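Local coordinates for protein desmoplakin (Homo sapiens, PDB 3R6N) that probably links desmosomal cell-adhesion complexes to intermediate filaments, with a rigid four-spectrin-repeat segment in its plakin domain, at residues E197-A208 with L261-K272. Sequence-based numbering, arbitrary orientation.
Sequences ENAAYFQFFEEA and LVNKSKKIVQLK
In the core of a spectrin-like repeat, where the long helix 167-225 meets the end of helix 234-265 and the residues that follow it, 266-272, Phe204 and Tyr201 take up Ile268 and Leu271. Phe204 has CG anti to its own N (chi1 170°), which lays one ring face against Ile268, whose CG1 stands 4.0 Å from the ring centroid in a CH-pi contact. The far rim of that ring reaches Ser265, with Phe204 CZ 3.6 Å from Ser265 CB. Branched Ile268 divides its contacts among the aromatics: its CG2 lies 3.7 Å from Tyr201 CD1, while CD1 packs beside Phe204 CB.

Segments 197-208 and 261-265 run roughly antiparallel, at 147°, as neighbours do in the up-and-down bundle of a spectrin repeat; residues 268-271 run on as an irregular stretch beside helix 167-225. Here Leu271 CD2 sits over one face of Tyr201, 3.6 Å from the ring centroid, and Phe205 lies over the opposite face. Leu271 CD1 also touches Asn198 OD1, and the Asn198 amide donates a hydrogen bond from ND2 to Trp121 O. At the other end small Ala208 leaves room for Leu261 CD2, 3.9 Å from Ala208 CB, and helix 340-384 packs on Phe204 and Ala208. Toward the surface, extended Lys264 crosses extended Glu207 at about a right angle, and Lys264 NZ makes a long salt bridge of 3.4 Å to Glu207 OE1.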
loop_
_atom_site.group_PDB
_atom_site.type_symbol
_atom_site.label_atom_id
_atom_site.label_comp_id
_atom_site.label_asym_id
_atom_site.label_seq_id
_atom_site.Cartn_x
_atom_site.Cartn_y
_atom_site.Cartn_z
ATOM N N GLU A 197 0.679 1.178 1.705
ATOM C CA GLU A 197 -0.203 1.143 2.868
ATOM C C GLU A 197 0.447 0.414 4.034
ATOM O O GLU A 197 0.393 0.873 5.174
ATOM C CB GLU A 197 -1.537 0.479 2.520
ATOM C CG GLU A 197 -2.330 1.181 1.428
ATOM C CD GLU A 197 -2.763 2.581 1.821
ATOM O OE1 GLU A 197 -3.985 2.844 1.839
ATOM O OE2 GLU A 197 -1.882 3.421 2.102
ATOM N N ASN A 198 1.054 -0.730 3.747
ATOM C CA ASN A 198 1.747 -1.493 4.774
ATOM C C ASN A 198 2.912 -0.715 5.381
ATOM O O ASN A 198 3.177 -0.815 6.579
ATOM C CB ASN A 198 2.215 -2.847 4.233
ATOM C CG ASN A 198 1.106 -3.884 4.225
ATOM O OD1 ASN A 198 -0.051 -3.570 3.947
ATOM N ND2 ASN A 198 1.454 -5.126 4.547
ATOM N N ALA A 199 3.608 0.059 4.555
ATOM C CA ALA A 199 4.645 0.941 5.061
ATOM C C ALA A 199 4.015 1.896 6.064
ATOM O O ALA A 199 4.427 1.957 7.221
ATOM C CB ALA A 199 5.296 1.709 3.926
ATOM N N ALA A 200 2.995 2.624 5.620
ATOM C CA ALA A 200 2.282 3.561 6.482
ATOM C C ALA A 200 1.809 2.896 7.775
ATOM O O ALA A 200 2.021 3.421 8.868
ATOM C CB ALA A 200 1.105 4.176 5.736
ATOM N N TYR A 201 1.172 1.737 7.637
ATOM C CA TYR A 201 0.661 0.983 8.776
ATOM C C TYR A 201 1.724 0.803 9.855
ATOM O O TYR A 201 1.454 0.997 11.043
ATOM C CB TYR A 201 0.147 -0.378 8.310
ATOM C CG TYR A 201 -0.363 -1.283 9.407
ATOM C CD1 TYR A 201 -1.722 -1.396 9.665
ATOM C CD2 TYR A 201 0.511 -2.043 10.172
ATOM C CE1 TYR A 201 -2.194 -2.235 10.661
ATOM C CE2 TYR A 201 0.047 -2.882 11.170
ATOM C CZ TYR A 201 -1.303 -2.972 11.408
ATOM O OH TYR A 201 -1.764 -3.808 12.394
ATOM N N PHE A 202 2.932 0.438 9.444
ATOM C CA PHE A 202 4.010 0.230 10.404
ATOM C C PHE A 202 4.624 1.547 10.873
ATOM O O PHE A 202 5.001 1.687 12.037
ATOM C CB PHE A 202 5.086 -0.697 9.838
ATOM C CG PHE A 202 4.646 -2.124 9.705
ATOM C CD1 PHE A 202 4.515 -2.709 8.458
ATOM C CD2 PHE A 202 4.357 -2.880 10.828
ATOM C CE1 PHE A 202 4.110 -4.020 8.334
ATOM C CE2 PHE A 202 3.952 -4.195 10.712
ATOM C CZ PHE A 202 3.827 -4.766 9.464
ATOM N N GLN A 203 4.721 2.512 9.966
ATOM C CA GLN A 203 5.265 3.816 10.314
ATOM C C GLN A 203 4.400 4.435 11.402
ATOM O O GLN A 203 4.905 5.008 12.365
ATOM C CB GLN A 203 5.301 4.726 9.083
ATOM C CG GLN A 203 6.290 5.884 9.174
ATOM C CD GLN A 203 5.936 6.889 10.256
ATOM O OE1 GLN A 203 4.762 7.175 10.497
ATOM N NE2 GLN A 203 6.956 7.430 10.916
ATOM N N PHE A 204 3.089 4.303 11.241
ATOM C CA PHE A 204 2.134 4.940 12.140
ATOM C C PHE A 204 2.223 4.420 13.567
ATOM O O PHE A 204 2.313 5.200 14.513
ATOM C CB PHE A 204 0.710 4.766 11.613
ATOM C CG PHE A 204 -0.351 5.190 12.585
ATOM C CD1 PHE A 204 -0.723 6.519 12.688
ATOM C CD2 PHE A 204 -0.984 4.256 13.388
ATOM C CE1 PHE A 204 -1.704 6.911 13.580
ATOM C CE2 PHE A 204 -1.967 4.640 14.279
ATOM C CZ PHE A 204 -2.328 5.971 14.376
ATOM N N PHE A 205 2.187 3.103 13.727
ATOM C CA PHE A 205 2.228 2.517 15.059
ATOM C C PHE A 205 3.589 2.715 15.724
ATOM O O PHE A 205 3.678 2.855 16.944
ATOM C CB PHE A 205 1.837 1.038 15.020
ATOM C CG PHE A 205 0.371 0.809 14.805
ATOM C CD1 PHE A 205 -0.101 0.331 13.596
ATOM C CD2 PHE A 205 -0.540 1.089 15.809
ATOM C CE1 PHE A 205 -1.455 0.125 13.395
ATOM C CE2 PHE A 205 -1.895 0.886 15.616
ATOM C CZ PHE A 205 -2.353 0.405 14.408
ATOM N N GLU A 206 4.648 2.741 14.921
ATOM C CA GLU A 206 5.987 2.978 15.447
ATOM C C GLU A 206 6.073 4.382 16.041
ATOM O O GLU A 206 6.646 4.583 17.111
ATOM C CB GLU A 206 7.033 2.806 14.344
ATOM C CG GLU A 206 8.473 2.869 14.826
ATOM C CD GLU A 206 9.473 2.859 13.683
ATOM O OE1 GLU A 206 9.190 3.475 12.633
ATOM O OE2 GLU A 206 10.544 2.233 13.834
ATOM N N GLU A 207 5.486 5.346 15.341
ATOM C CA GLU A 207 5.515 6.741 15.761
ATOM C C GLU A 207 4.514 7.013 16.879
ATOM O O GLU A 207 4.780 7.799 17.786
ATOM C CB GLU A 207 5.232 7.653 14.564
ATOM C CG GLU A 207 5.210 9.140 14.881
ATOM C CD GLU A 207 4.934 9.994 13.652
ATOM O OE1 GLU A 207 4.994 9.455 12.524
ATOM O OE2 GLU A 207 4.655 11.204 13.812
ATOM N N ALA A 208 3.362 6.357 16.812
ATOM C CA ALA A 208 2.306 6.566 17.798
ATOM C C ALA A 208 2.673 5.991 19.161
ATOM O O ALA A 208 2.604 6.688 20.169
ATOM C CB ALA A 208 0.992 5.978 17.305
ATOM N N LEU A 261 -0.898 12.702 13.706
ATOM C CA LEU A 261 -1.276 11.328 14.009
ATOM C C LEU A 261 -2.784 11.135 13.919
ATOM O O LEU A 261 -3.258 10.121 13.411
ATOM C CB LEU A 261 -0.774 10.918 15.395
ATOM C CG LEU A 261 0.497 10.067 15.438
ATOM C CD1 LEU A 261 1.603 10.706 14.620
ATOM C CD2 LEU A 261 0.943 9.849 16.874
ATOM N N VAL A 262 -3.539 12.110 14.413
ATOM C CA VAL A 262 -4.991 12.049 14.315
ATOM C C VAL A 262 -5.404 11.837 12.862
ATOM O O VAL A 262 -6.266 11.009 12.561
ATOM C CB VAL A 262 -5.655 13.333 14.852
ATOM C CG1 VAL A 262 -7.164 13.278 14.648
ATOM C CG2 VAL A 262 -5.320 13.526 16.319
ATOM N N ASN A 263 -4.768 12.579 11.962
ATOM C CA ASN A 263 -5.089 12.497 10.543
ATOM C C ASN A 263 -4.678 11.170 9.905
ATOM O O ASN A 263 -5.490 10.506 9.263
ATOM C CB ASN A 263 -4.483 13.682 9.784
ATOM C CG ASN A 263 -5.052 15.016 10.239
ATOM O OD1 ASN A 263 -4.370 16.040 10.214
ATOM N ND2 ASN A 263 -6.311 15.005 10.659
ATOM N N LYS A 264 -3.420 10.782 10.097
ATOM C CA LYS A 264 -2.925 9.521 9.555
ATOM C C LYS A 264 -3.804 8.341 9.956
ATOM O O LYS A 264 -4.141 7.501 9.124
ATOM C CB LYS A 264 -1.478 9.267 9.985
ATOM C CG LYS A 264 -0.448 10.073 9.216
ATOM C CD LYS A 264 0.958 9.799 9.733
ATOM C CE LYS A 264 1.971 10.750 9.110
ATOM N NZ LYS A 264 3.297 10.684 9.792
ATOM N N SER A 265 -4.176 8.278 11.231
ATOM C CA SER A 265 -4.985 7.170 11.731
ATOM C C SER A 265 -6.213 6.929 10.853
ATOM O O SER A 265 -6.604 5.784 10.617
ATOM C CB SER A 265 -5.408 7.415 13.184
ATOM O OG SER A 265 -6.265 8.537 13.290
ATOM N N LYS A 266 -6.810 8.015 10.372
ATOM C CA LYS A 266 -8.002 7.935 9.537
ATOM C C LYS A 266 -7.709 7.267 8.194
ATOM O O LYS A 266 -8.628 6.909 7.456
ATOM C CB LYS A 266 -8.596 9.329 9.316
ATOM C CG LYS A 266 -9.236 9.941 10.555
ATOM C CD LYS A 266 -9.767 11.342 10.268
ATOM C CE LYS A 266 -10.628 11.864 11.416
ATOM N NZ LYS A 266 -9.940 11.767 12.737
ATOM N N LYS A 267 -6.428 7.093 7.887
ATOM C CA LYS A 267 -6.020 6.536 6.602
ATOM C C LYS A 267 -5.309 5.190 6.726
ATOM O O LYS A 267 -5.041 4.529 5.726
ATOM C CB LYS A 267 -5.124 7.525 5.855
ATOM C CG LYS A 267 -5.822 8.818 5.470
ATOM C CD LYS A 267 -4.940 9.661 4.573
ATOM C CE LYS A 267 -3.555 9.841 5.181
ATOM N NZ LYS A 267 -2.666 10.677 4.323
ATOM N N ILE A 268 -5.007 4.786 7.952
ATOM C CA ILE A 268 -4.298 3.531 8.175
ATOM C C ILE A 268 -5.155 2.318 7.840
ATOM O O ILE A 268 -6.281 2.181 8.314
ATOM C CB ILE A 268 -3.775 3.412 9.612
ATOM C CG1 ILE A 268 -2.748 4.510 9.889
ATOM C CG2 ILE A 268 -3.150 2.044 9.831
ATOM C CD1 ILE A 268 -1.580 4.508 8.930
ATOM N N VAL A 269 -4.595 1.438 7.022
ATOM C CA VAL A 269 -5.296 0.269 6.515
ATOM C C VAL A 269 -5.390 -0.825 7.587
ATOM O O VAL A 269 -4.845 -0.671 8.680
ATOM C CB VAL A 269 -4.564 -0.268 5.267
ATOM C CG1 VAL A 269 -3.514 -1.292 5.665
ATOM C CG2 VAL A 269 -5.550 -0.838 4.263
ATOM N N GLN A 270 -6.083 -1.921 7.281
ATOM C CA GLN A 270 -6.195 -3.042 8.211
ATOM C C GLN A 270 -5.427 -4.267 7.731
ATOM O O GLN A 270 -5.581 -4.699 6.592
ATOM C CB GLN A 270 -7.655 -3.420 8.432
ATOM C CG GLN A 270 -8.433 -2.407 9.235
ATOM C CD GLN A 270 -9.685 -2.995 9.851
ATOM O OE1 GLN A 270 -9.653 -4.082 10.430
ATOM N NE2 GLN A 270 -10.799 -2.278 9.732
ATOM N N LEU A 271 -4.613 -4.836 8.614
ATOM C CA LEU A 271 -3.774 -5.979 8.264
ATOM C C LEU A 271 -4.146 -7.277 8.984
ATOM O O LEU A 271 -4.091 -8.352 8.393
ATOM C CB LEU A 271 -2.300 -5.651 8.514
ATOM C CG LEU A 271 -1.486 -5.125 7.330
ATOM C CD1 LEU A 271 -2.293 -4.153 6.500
ATOM C CD2 LEU A 271 -0.189 -4.483 7.806
ATOM N N LYS A 272 -4.514 -7.188 10.256
ATOM C CA LYS A 272 -4.781 -8.397 11.032
ATOM C C LYS A 272 -5.805 -9.330 10.381
ATOM O O LYS A 272 -5.617 -10.547 10.374
ATOM C CB LYS A 272 -5.197 -8.054 12.462
ATOM C CG LYS A 272 -4.084 -7.436 13.281
ATOM C CD LYS A 272 -4.509 -7.217 14.717
ATOM C CE LYS A 272 -3.409 -6.543 15.512
ATOM N NZ LYS A 272 -2.178 -7.382 15.557
#